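Conserved membrane protein (Chlamydia abortus, PDB 6GZU) is a secreted effector of the CE clan that combines deubiquitinase and acetyltransferase activities, induces Golgi fragmentation and binds a zinc ion. Local coordinates at residues L56-L61 with Y101-W106. Numbering follows the deposited sequence.
Sequences LKDLHL and YAYPLW. With ZN (zinc ion), chain C.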
loop_
_atom_site.group_PDB
_atom_site.type_symbol
_atom_site.label_atom_id
_atom_site.label_comp_id
_atom_site.label_asym_id
_atom_site.label_seq_id
_atom_site.Cartn_x
_atom_site.Cartn_y
_atom_site.Cartn_z
ATOM N N LEU A 56 1.784 -9.223 7.450
ATOM C CA LEU A 56 1.563 -10.503 8.122
ATOM C C LEU A 56 0.274 -10.518 8.916
ATOM O O LEU A 56 -0.490 -11.493 8.843
ATOM C CB LEU A 56 2.731 -10.862 9.034
ATOM C CG LEU A 56 4.056 -11.051 8.314
ATOM C CD1 LEU A 56 5.251 -11.184 9.299
ATOM C CD2 LEU A 56 3.962 -12.314 7.459
ATOM N N LYS A 57 -0.038 -9.436 9.623
ATOM C CA LYS A 57 -1.309 -9.407 10.377
ATOM C C LYS A 57 -2.495 -9.429 9.413
ATOM O O LYS A 57 -3.493 -10.119 9.661
ATOM C CB LYS A 57 -1.409 -8.177 11.293
ATOM C CG LYS A 57 -0.519 -8.269 12.555
ATOM C CD LYS A 57 -0.515 -6.949 13.339
ATOM C CE LYS A 57 -1.922 -6.628 13.871
ATOM N NZ LYS A 57 -2.478 -7.742 14.720
ATOM N N ASP A 58 -2.409 -8.712 8.290
ATOM C CA ASP A 58 -3.575 -8.680 7.383
ATOM C C ASP A 58 -3.826 -10.021 6.695
ATOM O O ASP A 58 -4.957 -10.335 6.346
ATOM C CB ASP A 58 -3.425 -7.551 6.346
ATOM C CG ASP A 58 -3.615 -6.204 6.946
ATOM O OD1 ASP A 58 -4.378 -6.116 7.925
ATOM O OD2 ASP A 58 -3.062 -5.227 6.445
ATOM N N LEU A 59 -2.780 -10.849 6.572
ATOM C CA LEU A 59 -2.933 -12.209 6.035
ATOM C C LEU A 59 -3.142 -13.238 7.132
ATOM O O LEU A 59 -3.094 -14.458 6.870
ATOM C CB LEU A 59 -1.679 -12.591 5.228
ATOM C CG LEU A 59 -1.552 -11.685 3.989
ATOM C CD1 LEU A 59 -0.146 -11.890 3.345
ATOM C CD2 LEU A 59 -2.649 -12.061 3.057
ATOM N N HIS A 60 -3.398 -12.775 8.356
ATOM C CA HIS A 60 -3.601 -13.665 9.527
ATOM C C HIS A 60 -2.454 -14.616 9.803
ATOM O O HIS A 60 -2.674 -15.760 10.248
ATOM C CB HIS A 60 -4.944 -14.396 9.401
ATOM C CG HIS A 60 -6.065 -13.467 9.034
ATOM N ND1 HIS A 60 -6.528 -13.321 7.740
ATOM C CD2 HIS A 60 -6.754 -12.571 9.772
ATOM C CE1 HIS A 60 -7.511 -12.430 7.713
ATOM N NE2 HIS A 60 -7.672 -11.962 8.935
ATOM N N LEU A 61 -1.242 -14.134 9.539
ATOM C CA LEU A 61 -0.021 -14.865 9.766
ATOM C C LEU A 61 0.754 -14.363 10.965
ATOM O O LEU A 61 1.916 -14.723 11.143
ATOM C CB LEU A 61 0.856 -14.782 8.527
ATOM C CG LEU A 61 0.286 -15.567 7.337
ATOM C CD1 LEU A 61 1.031 -15.193 6.084
ATOM C CD2 LEU A 61 0.373 -17.036 7.580
ATOM N N TYR A 101 -3.025 -6.718 -2.064
ATOM C CA TYR A 101 -2.979 -5.932 -0.832
ATOM C C TYR A 101 -2.080 -4.742 -1.084
ATOM O O TYR A 101 -0.897 -4.915 -1.352
ATOM C CB TYR A 101 -2.407 -6.793 0.310
ATOM C CG TYR A 101 -3.325 -7.927 0.734
ATOM C CD1 TYR A 101 -3.594 -8.992 -0.122
ATOM C CD2 TYR A 101 -3.877 -7.961 2.032
ATOM C CE1 TYR A 101 -4.466 -10.027 0.289
ATOM C CE2 TYR A 101 -4.712 -8.997 2.460
ATOM C CZ TYR A 101 -5.008 -10.015 1.572
ATOM O OH TYR A 101 -5.863 -11.037 1.953
ATOM N N ALA A 102 -2.613 -3.525 -0.997
ATOM C CA ALA A 102 -1.831 -2.355 -1.361
ATOM C C ALA A 102 -1.666 -1.377 -0.201
ATOM O O ALA A 102 -2.686 -0.865 0.303
ATOM C CB ALA A 102 -2.422 -1.660 -2.579
ATOM N N TYR A 103 -0.424 -1.077 0.190
ATOM C CA TYR A 103 -0.135 -0.327 1.399
ATOM C C TYR A 103 0.578 0.964 1.111
ATOM O O TYR A 103 1.734 0.978 0.661
ATOM C CB TYR A 103 0.850 -1.141 2.274
ATOM C CG TYR A 103 0.266 -2.426 2.799
ATOM C CD1 TYR A 103 0.234 -3.586 2.002
ATOM C CD2 TYR A 103 -0.331 -2.456 4.057
ATOM C CE1 TYR A 103 -0.358 -4.758 2.498
ATOM C CE2 TYR A 103 -0.945 -3.605 4.557
ATOM C CZ TYR A 103 -0.981 -4.737 3.771
ATOM O OH TYR A 103 -1.583 -5.865 4.295
ATOM N N PRO A 104 -0.067 2.077 1.442
ATOM C CA PRO A 104 0.658 3.371 1.417
ATOM C C PRO A 104 1.744 3.325 2.482
ATOM O O PRO A 104 1.498 2.905 3.634
ATOM C CB PRO A 104 -0.438 4.392 1.797
ATOM C CG PRO A 104 -1.746 3.679 1.376
ATOM C CD PRO A 104 -1.513 2.231 1.702
ATOM N N LEU A 105 2.952 3.750 2.122
ATOM C CA LEU A 105 4.101 3.656 3.002
ATOM C C LEU A 105 4.729 5.048 3.089
ATOM O O LEU A 105 5.122 5.602 2.056
ATOM C CB LEU A 105 5.085 2.573 2.498
ATOM C CG LEU A 105 6.188 2.111 3.457
ATOM C CD1 LEU A 105 6.795 0.783 3.115
ATOM C CD2 LEU A 105 7.332 3.138 3.312
ATOM N N TRP A 106 4.841 5.557 4.314
ATOM C CA TRP A 106 5.315 6.906 4.638
ATOM C C TRP A 106 6.780 6.830 5.040
ATOM O O TRP A 106 7.182 5.924 5.756
ATOM C CB TRP A 106 4.518 7.424 5.827
ATOM C CG TRP A 106 4.771 8.845 6.143
ATOM C CD1 TRP A 106 4.053 9.917 5.688
ATOM C CD2 TRP A 106 5.784 9.383 7.026
ATOM N NE1 TRP A 106 4.568 11.093 6.209
ATOM C CE2 TRP A 106 5.623 10.794 7.032
ATOM C CE3 TRP A 106 6.812 8.817 7.800
ATOM C CZ2 TRP A 106 6.445 11.632 7.777
ATOM C CZ3 TRP A 106 7.649 9.669 8.538
ATOM C CH2 TRP A 106 7.451 11.049 8.526
HETATM ZN ZN ZN C . -9.153 -10.682 9.205
HETATM O O HOH W 1 -6.603 -11.227 4.432
#
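Tyr-103 OH donates a hydrogen bond to Asp-58 OD2, 2.7 Å away. The carboxylate meets the edge of the phenol in the ring plane, and the two flat groups lie nearly coplanar, 15° apart. OD2 accepts through its anti lone pair. Asp-58 CG lies anti to its carbonyl carbon (chi1 -72°), which carries the carboxylate out to the hydroxyl. OD1 accepts a hydrogen bond from NE2 of the zinc ligand His-80. Asp-58 is thus a second-shell residue that ties Tyr-103 to the metal site and probably orients His-80.

Leu-59 CD2 lies over one face of the Tyr-101 ring, 3.9 Å from its centroid, in a CH-pi contact. A water bridges helix end and strand: it donates to Asp-58 O at 2.7 Å and accepts from Tyr-101 OH at 2.6 Å.

A Schellman motif ends the helix, with Leu-61 N bonded to Leu-56 O and His-60 N to Lys-57 O. Its C-prime residue, His-60, has positive phi (56°) and binds zinc through NE2 at 2.0 Å. His-80, Cys-78 and Cys-95 complete the site.

The buried contact joins helix 51-58 to strand 100-107 of the central mixed sheet, consistent with a Ulp1-like protease domain. Phe-38 stacks on Tyr-101, and helix 159-174 packs against Leu-59 through Leu-173.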